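Local coordinates for protein isocitrate dehydrogenase [NAD] subunit 2 (Saccharomyces cerevisiae, PDB 3BLX) that catalyses the NAD-dependent oxidative decarboxylation of isocitrate to 2-oxoglutarate in the citric acid cycle, working within an octamer of two subunit types, and also binds RNA, at residues Ser25-Asp30 against Gly86-Pro91; Leu109-Arg114 against Val132-Asn137. All coordinates share one frame; numbering follows the deposited sequence.

Contact 1 of 2, residues Ser25-Asp30 against Gly86-Pro91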
loop_
_atom_site.group_PDB
_atom_site.type_symbol
_atom_site.label_atom_id
_atom_site.label_comp_id
_atom_site.label_asym_id
_atom_site.label_seq_id
_atom_site.Cartn_x
_atom_site.Cartn_y
_atom_site.Cartn_z
ATOM N N SER B 25 4.855 25.486 -52.858
ATOM C CA SER B 25 4.499 24.172 -52.318
ATOM C C SER B 25 3.110 24.242 -51.710
ATOM O O SER B 25 2.678 25.305 -51.299
ATOM C CB SER B 25 5.509 23.737 -51.262
ATOM O OG SER B 25 6.823 23.668 -51.779
ATOM N N PHE B 26 2.396 23.128 -51.652
ATOM C CA PHE B 26 1.079 23.179 -51.042
ATOM C C PHE B 26 0.891 22.449 -49.696
ATOM O O PHE B 26 0.882 23.086 -48.647
ATOM C CB PHE B 26 -0.007 22.790 -52.022
ATOM C CG PHE B 26 -1.279 23.536 -51.803
ATOM C CD1 PHE B 26 -1.581 24.642 -52.566
ATOM C CD2 PHE B 26 -2.157 23.162 -50.802
ATOM C CE1 PHE B 26 -2.746 25.349 -52.357
ATOM C CE2 PHE B 26 -3.325 23.869 -50.580
ATOM C CZ PHE B 26 -3.620 24.965 -51.362
ATOM N N ILE B 27 0.736 21.131 -49.716
ATOM C CA ILE B 27 0.362 20.401 -48.505
ATOM C C ILE B 27 -1.099 20.653 -48.249
ATOM O O ILE B 27 -1.451 21.490 -47.440
ATOM C CB ILE B 27 1.126 20.846 -47.232
ATOM C CG1 ILE B 27 2.621 20.982 -47.494
ATOM C CG2 ILE B 27 0.837 19.882 -46.060
ATOM C CD1 ILE B 27 3.385 21.539 -46.335
ATOM N N GLU B 28 -1.952 19.923 -48.944
ATOM C CA GLU B 28 -3.379 20.112 -48.813
ATOM C C GLU B 28 -3.895 19.577 -47.493
ATOM O O GLU B 28 -4.986 19.933 -47.062
ATOM C CB GLU B 28 -4.106 19.455 -49.989
ATOM C CG GLU B 28 -3.521 19.858 -51.337
ATOM C CD GLU B 28 -4.443 19.573 -52.508
ATOM O OE1 GLU B 28 -5.501 18.933 -52.298
ATOM O OE2 GLU B 28 -4.100 19.992 -53.637
ATOM N N GLY B 29 -3.109 18.728 -46.846
ATOM C CA GLY B 29 -3.536 18.134 -45.594
ATOM C C GLY B 29 -4.735 17.219 -45.771
ATOM O O GLY B 29 -4.996 16.717 -46.870
ATOM N N ASP B 30 -5.476 17.003 -44.691
ATOM C CA ASP B 30 -6.567 16.033 -44.708
ATOM C C ASP B 30 -7.835 16.543 -44.035
ATOM O O ASP B 30 -7.921 17.713 -43.646
ATOM C CB ASP B 30 -6.113 14.703 -44.092
ATOM C CG ASP B 30 -5.216 14.892 -42.878
ATOM O OD1 ASP B 30 -3.979 14.744 -43.018
ATOM O OD2 ASP B 30 -5.749 15.195 -41.786
ATOM N N GLY B 86 -2.916 23.337 -45.291
ATOM C CA GLY B 86 -4.183 23.260 -44.591
ATOM C C GLY B 86 -4.021 22.376 -43.378
ATOM O O GLY B 86 -2.899 22.039 -43.019
ATOM N N PRO B 87 -5.137 21.979 -42.755
ATOM C CA PRO B 87 -5.193 21.208 -41.506
ATOM C C PRO B 87 -4.604 19.808 -41.638
ATOM O O PRO B 87 -4.561 19.266 -42.745
ATOM C CB PRO B 87 -6.699 21.076 -41.237
ATOM C CG PRO B 87 -7.342 22.074 -42.098
ATOM C CD PRO B 87 -6.475 22.198 -43.308
ATOM N N LEU B 88 -4.160 19.233 -40.523
ATOM C CA LEU B 88 -3.810 17.810 -40.479
ATOM C C LEU B 88 -3.967 17.201 -39.089
ATOM O O LEU B 88 -3.620 17.821 -38.078
ATOM C CB LEU B 88 -2.414 17.558 -41.043
ATOM C CG LEU B 88 -1.512 18.777 -41.031
ATOM C CD1 LEU B 88 -0.951 19.018 -39.632
ATOM C CD2 LEU B 88 -0.421 18.555 -42.049
ATOM N N ALA B 89 -4.494 15.977 -39.062
ATOM C CA ALA B 89 -4.834 15.285 -37.817
ATOM C C ALA B 89 -3.617 14.930 -36.953
ATOM O O ALA B 89 -2.454 15.093 -37.375
ATOM C CB ALA B 89 -5.699 14.037 -38.101
ATOM N N THR B 90 -3.914 14.436 -35.748
ATOM C CA THR B 90 -2.919 14.193 -34.700
ATOM C C THR B 90 -2.483 12.729 -34.618
ATOM O O THR B 90 -3.155 11.916 -33.968
ATOM C CB THR B 90 -3.444 14.635 -33.299
ATOM O OG1 THR B 90 -4.119 15.898 -33.406
ATOM C CG2 THR B 90 -2.300 14.744 -32.286
ATOM N N PRO B 91 -1.347 12.399 -35.273
ATOM C CA PRO B 91 -0.717 11.075 -35.158
ATOM C C PRO B 91 -0.204 10.885 -33.730
ATOM O O PRO B 91 -0.998 10.898 -32.783
ATOM C CB PRO B 91 0.469 11.154 -36.137
ATOM C CG PRO B 91 0.218 12.377 -36.996
ATOM C CD PRO B 91 -0.565 13.311 -36.130
#
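Ile27 begins the contact through its backbone. Ile27 O accepts a hydrogen bond from Gly86 N at 3.2 Å. The side chain of Ile27 reaches Leu88 loosely, Ile27 CG2 lying 4.4 Å from Leu88 CD2. It also packs on Ile77 of helix 71-80. The side chain of Glu28 starts away from 86-91, and its carboxylate forms a salt bridge with Lys41 of helix 33-45. Gly29 passes close to Pro87. With no side chain in the way, Gly29 CA comes to 3.2 Å from Pro87 O, as a CA-H...O contact. Pro87 O also accepts a hydrogen bond from Asp30 N at 3.1 Å, the donor tilted 27° from the carbonyl plane. Asp30 CG sits between its own backbone N and carbonyl carbon (chi1 39°), and this brings the carboxylate to the backbone of Leu88 and Ala89. There Asp30 OD2 accepts a hydrogen bond from Ala89 N at 3.1 Å on its syn lone pair, while Asp30 OD1 lies 3.8 Å from Leu88 CB. The side chains of Asp30 and Leu88 cross at about a right angle. Putting an alanine here would remove the carboxylate and would probably leave Ala89 N without this acceptor, so that the 88-89 backbone could move more freely. Asp30 belongs to the Gly-Asp-Gly-Ile-Gly-Pro sequence after strand 22-23. Here that loop is joined to the one following strand 82-85, an arrangement of strand-end loops that fits the alpha/beta fold of the isocitrate and isopropylmalate dehydrogenase family.

Contact 2 of 2, residues Leu109-Arg114 against Val132-Asn137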
loop_
_atom_site.group_PDB
_atom_site.type_symbol
_atom_site.label_atom_id
_atom_site.label_comp_id
_atom_site.label_asym_id
_atom_site.label_seq_id
_atom_site.Cartn_x
_atom_site.Cartn_y
_atom_site.Cartn_z
ATOM N N LEU B 109 11.793 27.915 -38.708
ATOM C CA LEU B 109 10.710 28.859 -38.438
ATOM C C LEU B 109 10.764 29.371 -37.006
ATOM O O LEU B 109 10.617 28.603 -36.069
ATOM C CB LEU B 109 9.357 28.212 -38.704
ATOM C CG LEU B 109 9.251 27.456 -40.021
ATOM C CD1 LEU B 109 7.866 26.874 -40.166
ATOM C CD2 LEU B 109 9.591 28.343 -41.213
ATOM N N PHE B 110 10.959 30.670 -36.836
ATOM C CA PHE B 110 11.192 31.203 -35.509
ATOM C C PHE B 110 10.051 32.106 -35.035
ATOM O O PHE B 110 9.865 32.298 -33.835
ATOM C CB PHE B 110 12.547 31.922 -35.452
ATOM C CG PHE B 110 12.643 33.082 -36.388
ATOM C CD1 PHE B 110 12.146 34.323 -36.020
ATOM C CD2 PHE B 110 13.202 32.930 -37.645
ATOM C CE1 PHE B 110 12.210 35.398 -36.896
ATOM C CE2 PHE B 110 13.275 34.007 -38.524
ATOM C CZ PHE B 110 12.778 35.239 -38.149
ATOM N N ALA B 111 9.282 32.653 -35.966
ATOM C CA ALA B 111 8.209 33.583 -35.601
ATOM C C ALA B 111 6.873 33.111 -36.112
ATOM O O ALA B 111 6.764 32.636 -37.237
ATOM C CB ALA B 111 8.498 34.961 -36.131
ATOM N N ASN B 112 5.856 33.253 -35.277
ATOM C CA ASN B 112 4.487 32.919 -35.638
ATOM C C ASN B 112 3.669 34.208 -35.629
ATOM O O ASN B 112 3.569 34.848 -34.601
ATOM C CB ASN B 112 3.911 31.900 -34.638
ATOM C CG ASN B 112 2.507 31.424 -35.000
ATOM O OD1 ASN B 112 1.536 31.699 -34.293
ATOM N ND2 ASN B 112 2.398 30.704 -36.102
ATOM N N VAL B 113 3.111 34.592 -36.776
ATOM C CA VAL B 113 2.310 35.808 -36.877
ATOM C C VAL B 113 0.831 35.481 -36.849
ATOM O O VAL B 113 0.364 34.723 -37.672
ATOM C CB VAL B 113 2.631 36.546 -38.149
ATOM C CG1 VAL B 113 1.833 37.831 -38.223
ATOM C CG2 VAL B 113 4.129 36.803 -38.201
ATOM N N ARG B 114 0.107 36.030 -35.882
ATOM C CA ARG B 114 -1.306 35.711 -35.679
ATOM C C ARG B 114 -2.171 36.955 -35.620
ATOM O O ARG B 114 -2.306 37.554 -34.545
ATOM C CB ARG B 114 -1.498 34.970 -34.357
ATOM C CG ARG B 114 -1.315 33.483 -34.422
ATOM C CD ARG B 114 -2.597 32.807 -34.789
ATOM N NE ARG B 114 -2.827 31.644 -33.942
ATOM C CZ ARG B 114 -3.895 31.471 -33.171
ATOM N NH1 ARG B 114 -4.860 32.363 -33.140
ATOM N NH2 ARG B 114 -4.003 30.388 -32.435
ATOM N N VAL B 132 -2.709 42.260 -33.838
ATOM C CA VAL B 132 -1.583 41.531 -34.421
ATOM C C VAL B 132 -0.624 41.075 -33.314
ATOM O O VAL B 132 -0.085 41.910 -32.585
ATOM C CB VAL B 132 -0.816 42.377 -35.473
ATOM C CG1 VAL B 132 0.332 41.594 -36.036
ATOM C CG2 VAL B 132 -1.740 42.774 -36.580
ATOM N N LEU B 133 -0.429 39.756 -33.191
ATOM C CA LEU B 133 0.482 39.178 -32.204
ATOM C C LEU B 133 1.603 38.362 -32.855
ATOM O O LEU B 133 1.343 37.470 -33.639
ATOM C CB LEU B 133 -0.290 38.307 -31.225
ATOM C CG LEU B 133 0.541 37.636 -30.123
ATOM C CD1 LEU B 133 1.201 38.674 -29.261
ATOM C CD2 LEU B 133 -0.287 36.707 -29.261
ATOM N N ILE B 134 2.852 38.686 -32.553
ATOM C CA ILE B 134 3.968 37.884 -33.016
ATOM C C ILE B 134 4.532 37.122 -31.805
ATOM O O ILE B 134 4.857 37.707 -30.782
ATOM C CB ILE B 134 5.079 38.733 -33.664
ATOM C CG1 ILE B 134 4.683 39.180 -35.068
ATOM C CG2 ILE B 134 6.324 37.924 -33.839
ATOM C CD1 ILE B 134 3.722 40.281 -35.100
ATOM N N ARG B 135 4.630 35.805 -31.899
ATOM C CA ARG B 135 5.151 35.039 -30.789
ATOM C C ARG B 135 6.374 34.218 -31.193
ATOM O O ARG B 135 6.476 33.787 -32.331
ATOM C CB ARG B 135 4.049 34.179 -30.187
ATOM C CG ARG B 135 3.969 32.798 -30.743
ATOM C CD ARG B 135 3.716 31.789 -29.594
ATOM N NE ARG B 135 3.356 30.453 -30.073
ATOM C CZ ARG B 135 2.224 30.160 -30.717
ATOM N NH1 ARG B 135 1.313 31.099 -30.969
ATOM N NH2 ARG B 135 1.995 28.920 -31.123
ATOM N N GLU B 136 7.314 34.034 -30.259
ATOM C CA GLU B 136 8.498 33.204 -30.498
ATOM C C GLU B 136 8.106 31.706 -30.598
ATOM O O GLU B 136 7.199 31.252 -29.910
ATOM C CB GLU B 136 9.500 33.441 -29.367
ATOM C CG GLU B 136 10.972 33.394 -29.775
ATOM C CD GLU B 136 11.509 31.983 -29.979
ATOM O OE1 GLU B 136 10.949 31.032 -29.394
ATOM O OE2 GLU B 136 12.501 31.826 -30.724
ATOM N N ASN B 137 8.763 30.950 -31.469
ATOM C CA ASN B 137 8.397 29.549 -31.683
ATOM C C ASN B 137 9.476 28.500 -31.359
ATOM O O ASN B 137 9.176 27.312 -31.225
ATOM C CB ASN B 137 7.934 29.344 -33.124
ATOM C CG ASN B 137 6.440 29.152 -33.238
ATOM O OD1 ASN B 137 5.725 29.025 -32.239
ATOM N ND2 ASN B 137 5.958 29.120 -34.471
#
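Asn112 O takes two approaches: a hydrogen bond from Arg135 N at 3.1 Å and a CA-H...O contact from Ile134 CA. The strands are an antiparallel pair within the mixed sheet of this dehydrogenase fold. Asn112 N returns a bond to Arg135 O, and Arg114 and Leu133 form the next hydrogen-bonded pair. Towards the loop, Asn137 N reaches Phe110 O at 2.9 Å from above the carbonyl plane. On the other flank Phe110 and Ala111 both face Ile270 in a classic beta bulge.

Val113 and Ile134 point the same way, side by side, and Val113 CG2 lies 4.0 Å from Ile134 CG1. Helix 162-178 packs on their face. The opposite face carries Arg114 and Arg135, both probably substrate-binding, as in related enzymes, and meets helix 244-258. Arg114 is salt-bridged to Asp252, a probable magnesium ligand, and Arg135 NH2 bonds to Tyr142 OH, probably a catalytic group. Asn112 CG is anti to the backbone N (chi1 -176°), which carries this amide carbon over one face of the Arg135 guanidinium, near the rim, with the two planes 56° apart. Asn112 ND2 bonds to Asn269, while Asn112 OD1 lies 3.4 Å from Arg135 NH1, at too poor an angle for a hydrogen bond.

In the fold
From the N terminus, the chain passes strand 22-23 and enters the first loop of contact 1. Helices 33-45 and 71-80 and several short strands follow before strand 82-85 leads to 86-91, where contact 1 closes a loop of 55 residues. The chain then runs through helix 99-107 into strand 109-117. Contact 2 closes a much shorter excursion of 17 residues, on return along strand 130-136. The two loops are in series; neither encloses nor crosses the other. The nearest atoms of contact 1 and contact 2 are about 9 Å apart. Contact 1 joins connecting loops beside edge strand 82-85, whereas contact 2 pairs two interior strands of the same sheet.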